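Local structure of methylthioribose-1-phosphate isomerase (Saccharomyces cerevisiae, 1W2W) at residues S11-V16 and S135-V140; H36-G41 and D100-S105; Y42-I45 and Q49-G52; L65-L70 and T81-V86; K124-S127 and A131-G134. The protein catalyses, in the methionine salvage pathway, the isomerisation of 5-methylthioribose 1-phosphate to 5-methylthioribulose 1-phosphate, this chain being the N-terminal half of the enzyme. All coordinates share one frame; numbering follows the deposited sequence.

How the contacts relate
Contact 4 touches three of the others. Gln69 of its helix segment donates through NE2 to Pro13 O of contact 1 (2.9 Å) and to OD1 of Asp133 in contact 5 (2.9 Å), while Glu67 OE2 accepts from Ile38 N of contact 2 (2.7 Å). Contacts 1 and 5 use consecutive segments of helix 129-168, their centres about 12 Å apart. Contacts 2 and 3 share helix 38-46, with centres about 10 Å apart. Contact 3 carries the bound sulfate; its centre is about 21 Å from that of contact 1 and 26 Å from that of contact 5. All five lie away from the predicted transition-state stabiliser, Cys181, though Arg51 of contact 3 bonds Asn182 O.

Contact 1 (S11-V16 and S135-V140); sequences SEPENV and SLYNYV
With chi1 at 175°, Tyr137 swings its ring out from helix 129-168, CG opposite the backbone N, and lays one face under Pro13. Val16 comes to the same ring by a different torsion: its CG1 is anti to its own carbonyl carbon, which points this methyl at the rim of the tyrosine.

Pro13 does most of the touching. Its CB stands 3.8 Å from the centroid of the Tyr137 ring and 16° off the ring normal, a CH-pi contact over the face. The CB sits a little toward the rim, 3.7 Å from Tyr137 CZ, and Pro13 CA, where ring and main chain join, also lies over the face, 3.5 Å from Tyr137 CE1. At the edge, near the ring plane, Val16 CG1 meets Tyr137 CE1 at 3.7 Å. The phenol thus has proline over a face and valine at its rim, while its OH bonds to the carbonyl oxygen of Arg10, the residue before Ser11.

Two bonds within the turn and two to Gln69 hold the loop. Asn15 N donates to Glu12 O at 2.9 Å, and Asn15 ND2 to Glu12 OE1 at 3.0 Å; the amide donates in its plane but meets the carboxylate oxygen from above the carboxylate plane. Gln69 bonds Pro13 O and Val16 N. Val16 also packs on Phe8 of strand 6-9 and Leu65 of helix 53-73. Residues 12-15 form a type I beta turn in the connection of a beta hairpin, strands 6-9 and 17-21, here seated on the long helix by a proline-aromatic CH-pi contact.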
# COMPACT_ATOMS: atom_id res chain seq x y z
N SER A 11 13.73 3.42 39.09
CA SER A 11 14.70 3.85 40.09
C SER A 11 14.17 3.74 41.52
O SER A 11 14.94 3.56 42.47
CB SER A 11 15.18 5.27 39.80
OG SER A 11 14.15 6.20 40.05
N GLU A 12 12.85 3.86 41.67
CA GLU A 12 12.19 3.53 42.93
C GLU A 12 11.43 2.22 42.75
O GLU A 12 10.32 2.21 42.20
CB GLU A 12 11.20 4.64 43.32
CG GLU A 12 11.83 5.95 43.77
CD GLU A 12 10.77 7.04 43.92
OE1 GLU A 12 9.80 6.82 44.67
OE2 GLU A 12 10.89 8.12 43.30
N PRO A 13 12.01 1.10 43.17
CA PRO A 13 11.36 -0.20 42.91
C PRO A 13 9.93 -0.28 43.44
O PRO A 13 9.12 -1.01 42.86
CB PRO A 13 12.28 -1.19 43.63
CG PRO A 13 13.61 -0.50 43.64
CD PRO A 13 13.29 0.95 43.88
N GLU A 14 9.62 0.45 44.51
CA GLU A 14 8.28 0.41 45.09
C GLU A 14 7.28 1.41 44.49
O GLU A 14 6.10 1.42 44.85
CB GLU A 14 8.34 0.56 46.61
CG GLU A 14 8.64 -0.75 47.32
CD GLU A 14 8.74 -0.61 48.83
OE1 GLU A 14 7.79 -0.12 49.47
OE2 GLU A 14 9.78 -1.01 49.38
N ASN A 15 7.75 2.23 43.56
CA ASN A 15 6.98 3.37 43.07
C ASN A 15 7.45 3.68 41.65
O ASN A 15 7.94 4.78 41.38
CB ASN A 15 7.23 4.59 43.96
CG ASN A 15 6.35 5.78 43.63
OD1 ASN A 15 5.19 5.63 43.25
ND2 ASN A 15 6.91 6.98 43.80
N VAL A 16 7.30 2.72 40.74
CA VAL A 16 7.83 2.93 39.39
C VAL A 16 6.95 3.90 38.63
O VAL A 16 5.77 4.07 38.97
CB VAL A 16 7.96 1.61 38.58
CG1 VAL A 16 8.87 0.62 39.29
CG2 VAL A 16 6.59 0.99 38.28
N SER A 135 8.08 -9.24 43.51
CA SER A 135 8.44 -10.27 42.53
C SER A 135 8.07 -9.83 41.11
O SER A 135 8.77 -10.15 40.15
CB SER A 135 7.74 -11.59 42.86
OG SER A 135 8.16 -12.06 44.14
N LEU A 136 6.96 -9.10 40.99
CA LEU A 136 6.54 -8.56 39.70
C LEU A 136 7.51 -7.49 39.21
O LEU A 136 7.81 -7.43 38.01
CB LEU A 136 5.11 -8.02 39.77
CG LEU A 136 4.52 -7.45 38.48
CD1 LEU A 136 4.52 -8.47 37.35
CD2 LEU A 136 3.12 -6.88 38.70
N TYR A 137 7.99 -6.64 40.12
CA TYR A 137 9.02 -5.68 39.77
C TYR A 137 10.24 -6.40 39.19
O TYR A 137 10.76 -6.02 38.14
CB TYR A 137 9.49 -4.89 41.00
CG TYR A 137 10.66 -3.96 40.71
CD1 TYR A 137 10.46 -2.73 40.09
CD2 TYR A 137 11.96 -4.32 41.06
CE1 TYR A 137 11.54 -1.88 39.81
CE2 TYR A 137 13.02 -3.48 40.80
CZ TYR A 137 12.81 -2.27 40.18
OH TYR A 137 13.88 -1.44 39.92
N ASN A 138 10.69 -7.44 39.89
CA ASN A 138 11.80 -8.24 39.38
C ASN A 138 11.47 -8.82 38.01
O ASN A 138 12.31 -8.82 37.10
CB ASN A 138 12.18 -9.36 40.36
CG ASN A 138 12.86 -8.81 41.60
OD1 ASN A 138 13.27 -7.65 41.63
ND2 ASN A 138 12.99 -9.64 42.63
N TYR A 139 10.24 -9.30 37.86
CA TYR A 139 9.86 -9.93 36.60
C TYR A 139 9.92 -8.94 35.44
O TYR A 139 10.47 -9.25 34.36
CB TYR A 139 8.46 -10.56 36.65
CG TYR A 139 8.02 -10.97 35.26
CD1 TYR A 139 8.53 -12.11 34.67
CD2 TYR A 139 7.11 -10.20 34.54
CE1 TYR A 139 8.15 -12.48 33.39
CE2 TYR A 139 6.71 -10.56 33.25
CZ TYR A 139 7.24 -11.71 32.69
OH TYR A 139 6.89 -12.12 31.43
N VAL A 140 9.34 -7.76 35.64
CA VAL A 140 9.30 -6.79 34.54
C VAL A 140 10.69 -6.26 34.18
O VAL A 140 10.99 -6.04 33.00
CB VAL A 140 8.27 -5.66 34.75
CG1 VAL A 140 6.90 -6.25 35.00
CG2 VAL A 140 8.68 -4.72 35.88

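Contact 2 (H36-G41 and D100-S105); sequences HTIDDG and DFLLSS
Apolar packing comes first: Ile38 and Leu102 meet with their side chains at about a right angle, Ile38 CG2 resting on Leu102 CB at 3.9 Å. CG2 is the branch of Ile38 that lies anti to the backbone N, and that torsion aims it across the interface. Leu102 CD1 reaches the backbone of Gly41, 3.9 Å from its carbonyl carbon. With no side chain on Gly41, the methyl packs straight against the main chain. Ser63 of helix 53-73 touches both Ile38 and Leu102.

One polar group meets an aromatic ring. Asp39 OD1 lies 3.7 Å from Phe101 CE2, with the carboxylate and ring planes 60° apart, an oblique meeting at the margin of the interface. The charge of Asp39 is answered by Arg98, one helical turn before Leu102, through a salt bridge to OD2, and Phe101 itself stacks on the ring of Tyr42.

Within each segment, hydrogen bonds shape the backbone. Asp40 OD2 takes two backbone donors: His36 N at 2.8 Å, on the anti lone pair, and Thr37 N, from above the carboxylate plane. Thr37 OG1 receives weak bonds from Asp39 N and Asp40 N. On the other segment Ser104 OG gives a 2.6 Å bond to Phe101 O, in the carbonyl plane, and Ser105 OG one of 2.7 Å to Leu102 O, almost straight in line with the carbonyl.

Thr37 and Asp40 make a capping box. The contact as a whole is helix-helix packing between the capped N-terminal turn of helix 38-46 and the C-terminal part of helix 88-103.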
# COMPACT_ATOMS: atom_id res chain seq x y z
N HIS A 36 -1.08 4.00 34.55
CA HIS A 36 -1.30 3.87 35.99
C HIS A 36 -1.97 2.56 36.37
O HIS A 36 -1.71 2.00 37.44
CB HIS A 36 -2.11 5.07 36.51
CG HIS A 36 -1.41 6.38 36.34
ND1 HIS A 36 -0.24 6.69 37.00
CD2 HIS A 36 -1.70 7.46 35.58
CE1 HIS A 36 0.15 7.91 36.66
NE2 HIS A 36 -0.71 8.39 35.79
N THR A 37 -2.85 2.07 35.50
CA THR A 37 -3.64 0.89 35.81
C THR A 37 -3.72 -0.06 34.63
O THR A 37 -3.27 0.26 33.52
CB THR A 37 -5.07 1.28 36.18
OG1 THR A 37 -5.76 1.72 35.00
CG2 THR A 37 -5.06 2.49 37.11
N ILE A 38 -4.33 -1.21 34.88
CA ILE A 38 -4.52 -2.19 33.82
C ILE A 38 -5.47 -1.65 32.76
O ILE A 38 -5.37 -2.01 31.58
CB ILE A 38 -4.98 -3.54 34.41
CG1 ILE A 38 -3.80 -4.15 35.18
CG2 ILE A 38 -5.39 -4.51 33.30
CD1 ILE A 38 -4.16 -5.37 36.04
N ASP A 39 -6.36 -0.74 33.15
CA ASP A 39 -7.23 -0.14 32.14
C ASP A 39 -6.41 0.67 31.14
O ASP A 39 -6.76 0.72 29.97
CB ASP A 39 -8.31 0.76 32.74
CG ASP A 39 -9.26 0.01 33.63
OD1 ASP A 39 -10.00 -0.86 33.11
OD2 ASP A 39 -9.32 0.21 34.86
N ASP A 40 -5.34 1.31 31.62
CA ASP A 40 -4.49 2.11 30.75
C ASP A 40 -3.71 1.21 29.79
O ASP A 40 -3.61 1.49 28.60
CB ASP A 40 -3.50 2.94 31.56
CG ASP A 40 -4.18 3.98 32.43
OD1 ASP A 40 -5.30 4.43 32.08
OD2 ASP A 40 -3.67 4.40 33.49
N GLY A 41 -3.18 0.12 30.34
CA GLY A 41 -2.49 -0.88 29.55
C GLY A 41 -3.40 -1.42 28.47
O GLY A 41 -3.02 -1.48 27.30
N ASP A 100 -7.15 -11.33 32.73
CA ASP A 100 -7.93 -11.81 31.60
C ASP A 100 -8.47 -10.69 30.70
O ASP A 100 -8.48 -10.83 29.47
CB ASP A 100 -9.07 -12.75 32.06
CG ASP A 100 -8.55 -13.99 32.77
OD1 ASP A 100 -7.35 -14.31 32.67
OD2 ASP A 100 -9.29 -14.72 33.48
N PHE A 101 -8.91 -9.59 31.30
CA PHE A 101 -9.34 -8.41 30.54
C PHE A 101 -8.17 -7.91 29.68
O PHE A 101 -8.32 -7.71 28.47
CB PHE A 101 -9.83 -7.34 31.52
CG PHE A 101 -10.15 -6.02 30.89
CD1 PHE A 101 -11.09 -5.93 29.87
CD2 PHE A 101 -9.52 -4.86 31.33
CE1 PHE A 101 -11.39 -4.71 29.29
CE2 PHE A 101 -9.82 -3.64 30.75
CZ PHE A 101 -10.75 -3.56 29.73
N LEU A 102 -7.02 -7.72 30.32
CA LEU A 102 -5.83 -7.23 29.62
C LEU A 102 -5.47 -8.13 28.44
O LEU A 102 -5.18 -7.64 27.34
CB LEU A 102 -4.64 -7.14 30.58
CG LEU A 102 -3.32 -6.61 30.01
CD1 LEU A 102 -3.58 -5.22 29.42
CD2 LEU A 102 -2.29 -6.50 31.13
N LEU A 103 -5.50 -9.44 28.68
CA LEU A 103 -5.24 -10.43 27.64
C LEU A 103 -6.13 -10.25 26.42
O LEU A 103 -5.70 -10.50 25.28
CB LEU A 103 -5.42 -11.85 28.19
CG LEU A 103 -5.21 -13.00 27.20
CD1 LEU A 103 -3.72 -13.14 26.90
CD2 LEU A 103 -5.77 -14.30 27.75
N SER A 104 -7.36 -9.81 26.64
CA SER A 104 -8.32 -9.67 25.54
C SER A 104 -8.07 -8.46 24.63
O SER A 104 -8.72 -8.34 23.59
CB SER A 104 -9.76 -9.62 26.07
OG SER A 104 -10.04 -8.37 26.69
N SER A 105 -7.16 -7.58 25.03
CA SER A 105 -6.85 -6.38 24.25
C SER A 105 -6.63 -6.63 22.76
O SER A 105 -7.33 -6.06 21.91
CB SER A 105 -5.63 -5.66 24.85
OG SER A 105 -4.53 -6.55 24.98

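Contact 3 (Y42-I45 and Q49-G52); sequences YSVI and QVRG. With SO4 (sulfate ion), chain I.
The link after helix 38-46 folds back on the last turn of that helix, Gln49 and Val50 meeting Val44, and then runs into an anion site at Arg51 and Gly52. Val44 O takes the N-H of Val50 at 3.0 Å, a fairly straight bond (167°) whose donor stands above the carbonyl plane, and a weak second bond from Gln49 N at 2.9 Å.

Side chains close the turn. Val44 CG2 packs on Val50 CG2 at 3.7 Å, while Val44 CG1 lies 3.5 Å from Gln49 OE1, the two side chains crossing at about a right angle. A water gives a hydrogen to Gln49 OE1 and also bonds Ser43 OG. Ser47 OG is another partner of that amide oxygen. A second water donates to both Ile45 O and Val50 O, bridging the backbone.

Arg51 folds back toward its own backbone, bent at chi2 and chi3, and this curl brings the guanidinium edge to the sulfate. NE bonds sulfate O3 at 2.9 Å, in the guanidinium plane, with a longer bond from NH2 to the same oxygen; Gly52 N holds sulfate O1 at 2.9 Å. Bonds from NH2 to Asn182 O and NH1 to Gln23 OE1 help fix the guanidinium. Arg106 of another protein chain also grips the ion. The sulfate, probably from the crystallisation liquor, lies at the N-cap of a helix, consistent with a site for the substrate phosphate.

Val50 lies against Ala55 and Val59 of helix 53-73, and Val44 and Gln49 against Val33 of strand 32-34, which sets the turn between that helix and the edge of the small antiparallel sheet.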
# COMPACT_ATOMS: atom_id res chain seq x y z
N TYR A 42 -4.61 -1.81 28.86
CA TYR A 42 -5.58 -2.32 27.89
C TYR A 42 -5.86 -1.27 26.83
O TYR A 42 -5.89 -1.57 25.64
CB TYR A 42 -6.90 -2.69 28.60
CG TYR A 42 -8.00 -3.12 27.66
CD1 TYR A 42 -8.19 -4.46 27.35
CD2 TYR A 42 -8.85 -2.19 27.08
CE1 TYR A 42 -9.20 -4.87 26.49
CE2 TYR A 42 -9.87 -2.58 26.23
CZ TYR A 42 -10.03 -3.92 25.93
OH TYR A 42 -11.04 -4.31 25.08
N SER A 43 -6.06 -0.03 27.27
CA SER A 43 -6.45 1.02 26.33
C SER A 43 -5.37 1.31 25.30
O SER A 43 -5.66 1.41 24.11
CB SER A 43 -6.84 2.30 27.05
OG SER A 43 -7.28 3.27 26.10
N VAL A 44 -4.12 1.44 25.74
CA VAL A 44 -3.08 1.76 24.76
C VAL A 44 -2.77 0.59 23.82
O VAL A 44 -2.34 0.82 22.69
CB VAL A 44 -1.79 2.31 25.38
CG1 VAL A 44 -2.08 3.60 26.17
CG2 VAL A 44 -1.07 1.25 26.23
N ILE A 45 -2.97 -0.64 24.28
CA ILE A 45 -2.79 -1.80 23.42
C ILE A 45 -3.92 -1.90 22.40
O ILE A 45 -3.70 -2.04 21.20
CB ILE A 45 -2.67 -3.10 24.23
CG1 ILE A 45 -1.40 -3.10 25.09
CG2 ILE A 45 -2.68 -4.31 23.29
CD1 ILE A 45 -1.41 -4.21 26.17
N GLN A 49 -1.88 2.54 20.40
CA GLN A 49 -1.00 3.61 20.81
C GLN A 49 0.36 3.04 21.19
O GLN A 49 1.38 3.66 20.92
CB GLN A 49 -1.58 4.38 21.99
CG GLN A 49 -2.78 5.23 21.62
CD GLN A 49 -3.42 5.84 22.85
OE1 GLN A 49 -3.95 5.11 23.68
NE2 GLN A 49 -3.35 7.16 22.97
N VAL A 50 0.36 1.86 21.80
CA VAL A 50 1.56 1.02 21.85
C VAL A 50 1.28 -0.16 20.94
O VAL A 50 0.20 -0.77 21.00
CB VAL A 50 1.81 0.49 23.28
CG1 VAL A 50 3.03 -0.43 23.31
CG2 VAL A 50 2.02 1.64 24.27
N ARG A 51 2.25 -0.52 20.09
CA ARG A 51 2.10 -1.74 19.31
C ARG A 51 3.47 -2.31 19.03
O ARG A 51 4.48 -1.76 19.48
CB ARG A 51 1.29 -1.51 18.02
CG ARG A 51 1.48 -0.14 17.34
CD ARG A 51 2.92 0.14 16.92
NE ARG A 51 3.45 -0.95 16.11
CZ ARG A 51 4.73 -1.20 15.89
NH1 ARG A 51 5.67 -0.41 16.41
NH2 ARG A 51 5.09 -2.23 15.13
N GLY A 52 3.53 -3.43 18.32
CA GLY A 52 4.75 -4.21 18.31
C GLY A 52 4.67 -5.31 19.35
O GLY A 52 4.41 -5.05 20.53
S SO4 I . 1.52 -4.43 15.27
O1 SO4 I . 1.45 -4.58 16.73
O2 SO4 I . 0.19 -4.66 14.72
O3 SO4 I . 1.93 -3.08 14.94
O4 SO4 I . 2.45 -5.43 14.74
O HOH W 1 -5.51 5.20 25.91
O HOH W 2 -1.27 -2.75 20.24

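Contact 4 (L65-L70 and T81-V86); sequences LTEVQL and TLYSLV
Tyr83 and Glu67 meet through a single direct bond: Tyr83 OH donates to Glu67 OE1 at 2.7 Å. The oxygen sits at the edge of the ring, in its plane, 3.6 Å from Tyr83 CE2, and takes the hydrogen on its anti lone pair, the one turned away from OE2. Carboxylate and ring are almost perpendicular, their planes 83° apart. The rest of the acid stands farther back, with Glu67 CD 3.8 Å from Tyr83 OH.

Both side chains reach out to make this bond. Glu67 leaves helix 53-73 with its CG anti to the backbone N (chi1 177°), an extended chain that carries the carboxylate out to the phenol. Tyr83 projects from the loop that precedes helix 88-103, its CG anti to the carbonyl carbon instead.

In the next shell, helix 88-103 supports the tyrosine: Val94, Leu95 and Arg98 all touch its side chain. Arg98 also forms a salt bridge from NE to Glu67 OE1, and so has a hand in both partners. The other carboxylate oxygen, OE2, accepts the backbone N-H of Ile38, at the start of helix 38-46. Thr37 and Val79 also touch the glutamate side chain.

The carboxylate thus ties together helix 53-73, the loop 81-86, helix 88-103 and the first turn of helix 38-46. Buried as it is, it has a phenol and a guanidinium on OE1 and a peptide N-H on OE2, donors that would probably stabilise it as the anion.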
# COMPACT_ATOMS: atom_id res chain seq x y z
N LEU A 65 1.96 -3.91 37.23
CA LEU A 65 2.80 -3.40 38.32
C LEU A 65 2.36 -2.01 38.77
O LEU A 65 2.25 -1.76 39.97
CB LEU A 65 4.29 -3.42 37.94
CG LEU A 65 5.25 -2.82 38.99
CD1 LEU A 65 5.21 -3.62 40.30
CD2 LEU A 65 6.67 -2.78 38.45
N THR A 66 2.10 -1.09 37.85
CA THR A 66 1.63 0.23 38.29
C THR A 66 0.30 0.11 39.03
O THR A 66 0.06 0.86 39.99
CB THR A 66 1.50 1.25 37.12
OG1 THR A 66 0.70 0.70 36.07
CG2 THR A 66 2.84 1.51 36.46
N GLU A 67 -0.56 -0.81 38.61
CA GLU A 67 -1.84 -1.01 39.28
C GLU A 67 -1.65 -1.49 40.72
O GLU A 67 -2.27 -0.95 41.64
CB GLU A 67 -2.77 -1.96 38.52
CG GLU A 67 -4.07 -2.21 39.28
CD GLU A 67 -5.23 -2.54 38.37
OE1 GLU A 67 -6.02 -3.44 38.73
OE2 GLU A 67 -5.35 -1.90 37.30
N VAL A 68 -0.81 -2.49 40.92
CA VAL A 68 -0.67 -3.02 42.28
C VAL A 68 0.02 -2.02 43.19
O VAL A 68 -0.26 -1.96 44.39
CB VAL A 68 0.00 -4.40 42.33
CG1 VAL A 68 -0.80 -5.43 41.52
CG2 VAL A 68 1.42 -4.31 41.87
N GLN A 69 0.91 -1.22 42.62
CA GLN A 69 1.57 -0.18 43.41
C GLN A 69 0.63 0.96 43.76
O GLN A 69 0.72 1.53 44.84
CB GLN A 69 2.85 0.31 42.74
CG GLN A 69 3.83 -0.84 42.55
CD GLN A 69 5.23 -0.38 42.23
OE1 GLN A 69 5.41 0.68 41.61
NE2 GLN A 69 6.22 -1.15 42.64
N LEU A 70 -0.27 1.28 42.84
CA LEU A 70 -1.28 2.30 43.10
C LEU A 70 -2.23 1.87 44.21
O LEU A 70 -2.58 2.67 45.09
CB LEU A 70 -2.06 2.62 41.82
CG LEU A 70 -3.12 3.73 41.87
CD1 LEU A 70 -2.56 4.98 42.51
CD2 LEU A 70 -3.66 4.03 40.48
N THR A 81 -10.90 0.56 44.68
CA THR A 81 -12.23 0.18 45.17
C THR A 81 -12.80 -1.02 44.44
O THR A 81 -13.84 -1.55 44.84
CB THR A 81 -13.22 1.36 45.12
OG1 THR A 81 -13.55 1.67 43.76
CG2 THR A 81 -12.55 2.63 45.65
N LEU A 82 -12.12 -1.46 43.38
CA LEU A 82 -12.48 -2.70 42.69
C LEU A 82 -12.12 -3.90 43.54
O LEU A 82 -12.62 -5.01 43.30
CB LEU A 82 -11.77 -2.79 41.34
CG LEU A 82 -12.13 -1.75 40.28
CD1 LEU A 82 -11.30 -1.98 39.02
CD2 LEU A 82 -13.62 -1.75 39.96
N TYR A 83 -11.25 -3.69 44.52
CA TYR A 83 -10.64 -4.78 45.27
C TYR A 83 -11.17 -4.87 46.70
O TYR A 83 -11.35 -3.86 47.36
CB TYR A 83 -9.13 -4.62 45.33
CG TYR A 83 -8.43 -4.86 44.01
CD1 TYR A 83 -7.92 -6.11 43.69
CD2 TYR A 83 -8.28 -3.83 43.08
CE1 TYR A 83 -7.28 -6.35 42.48
CE2 TYR A 83 -7.64 -4.05 41.87
CZ TYR A 83 -7.14 -5.31 41.57
OH TYR A 83 -6.50 -5.53 40.37
N SER A 84 -11.41 -6.10 47.15
CA SER A 84 -11.60 -6.38 48.57
C SER A 84 -10.24 -6.67 49.23
O SER A 84 -9.82 -7.83 49.32
CB SER A 84 -12.56 -7.56 48.74
OG SER A 84 -12.76 -7.89 50.10
N LEU A 85 -9.57 -5.62 49.69
CA LEU A 85 -8.16 -5.70 50.06
C LEU A 85 -7.98 -6.43 51.38
O LEU A 85 -6.87 -6.85 51.72
CB LEU A 85 -7.54 -4.30 50.17
CG LEU A 85 -7.40 -3.51 48.86
CD1 LEU A 85 -6.78 -2.14 49.12
CD2 LEU A 85 -6.57 -4.31 47.85
N VAL A 86 -9.07 -6.59 52.11
CA VAL A 86 -9.04 -7.27 53.40
C VAL A 86 -8.62 -8.74 53.30
O VAL A 86 -8.30 -9.37 54.30
CB VAL A 86 -10.40 -7.13 54.11
CG1 VAL A 86 -11.50 -7.86 53.34
CG2 VAL A 86 -10.32 -7.61 55.56

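Contact 5 (K124-S127 and A131-G134); sequences KSSS and AFDG
Van der Waals contact at the bend between two helices joins Ser126 to Ala131 and Phe132: segment 124-127 leaves helix 111-124, and 131-134 is in the first turns of helix 129-168. Ser126 OG comes closest, 3.4 Å from Phe132 CA and 3.7 Å from Phe132 CB. At the edge of the phenyl ring, near its plane, Ser126 OG lies 3.8 Å from Phe132 CD1. The hydroxyl is placed there by a chi1 of -58°, which sets OG anti to the carbonyl carbon, and its hydrogen bond goes back along the chain to Ile122 O. Ser126 CB meanwhile faces the backbone N of Phe132 at 3.7 Å.

Ala131 adds a smaller piece at the margin, beside Ser127, its CB 4.1 Å from Ser127 N. The arrangement is the tight corner of an antiparallel helical hairpin, in which the chain reverses within a few residues and the first helical turn of the second arm packs back on the linker. Asp128 OD1, in that linker, accepts from Ala131 N, and the carbonyl of Ser126 takes the indole N-H of Trp88 at the start of helix 88-103.

Phe132, its CG anti to the backbone N, sends its ring against Ile119, Ile122 and Leu123 of helix 111-124 and Val68 of helix 53-73.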
# COMPACT_ATOMS: atom_id res chain seq x y z
N LYS A 124 0.37 -16.72 41.88
CA LYS A 124 0.01 -17.95 42.60
C LYS A 124 1.04 -18.39 43.64
O LYS A 124 0.72 -19.12 44.57
CB LYS A 124 -0.28 -19.09 41.62
CG LYS A 124 -1.63 -18.98 40.95
CD LYS A 124 -1.56 -19.40 39.49
CE LYS A 124 -1.34 -20.90 39.34
NZ LYS A 124 -2.25 -21.44 38.29
N SER A 125 2.29 -17.95 43.50
CA SER A 125 3.27 -18.26 44.53
C SER A 125 3.63 -17.11 45.48
O SER A 125 4.57 -17.21 46.26
CB SER A 125 4.52 -18.93 43.95
OG SER A 125 5.09 -18.16 42.92
N SER A 126 2.88 -16.01 45.41
CA SER A 126 3.08 -14.89 46.34
C SER A 126 2.15 -14.99 47.55
O SER A 126 0.97 -15.27 47.40
CB SER A 126 2.85 -13.56 45.62
OG SER A 126 3.72 -13.43 44.50
N SER A 127 2.67 -14.76 48.75
CA SER A 127 1.84 -14.95 49.94
C SER A 127 0.90 -13.78 50.22
O SER A 127 -0.11 -13.94 50.92
CB SER A 127 2.69 -15.26 51.17
OG SER A 127 3.87 -14.47 51.15
N ALA A 131 4.52 -9.17 48.53
CA ALA A 131 5.44 -10.11 47.91
C ALA A 131 5.26 -10.12 46.39
O ALA A 131 6.24 -10.15 45.65
CB ALA A 131 5.23 -11.51 48.47
N PHE A 132 4.01 -10.09 45.95
CA PHE A 132 3.70 -10.07 44.52
C PHE A 132 4.32 -8.83 43.86
O PHE A 132 4.93 -8.93 42.79
CB PHE A 132 2.19 -10.08 44.29
CG PHE A 132 1.78 -10.03 42.84
CD1 PHE A 132 2.15 -11.04 41.96
CD2 PHE A 132 1.04 -8.96 42.36
CE1 PHE A 132 1.78 -10.99 40.63
CE2 PHE A 132 0.66 -8.91 41.02
CZ PHE A 132 1.03 -9.91 40.16
N ASP A 133 4.15 -7.69 44.52
CA ASP A 133 4.69 -6.41 44.06
C ASP A 133 6.19 -6.54 43.80
O ASP A 133 6.69 -6.25 42.71
CB ASP A 133 4.36 -5.38 45.15
CG ASP A 133 4.69 -3.95 44.75
OD1 ASP A 133 5.63 -3.72 43.97
OD2 ASP A 133 4.04 -2.98 45.22
N GLY A 134 6.92 -6.99 44.82
CA GLY A 134 8.36 -7.15 44.71
C GLY A 134 8.78 -8.11 43.61
O GLY A 134 9.72 -7.84 42.87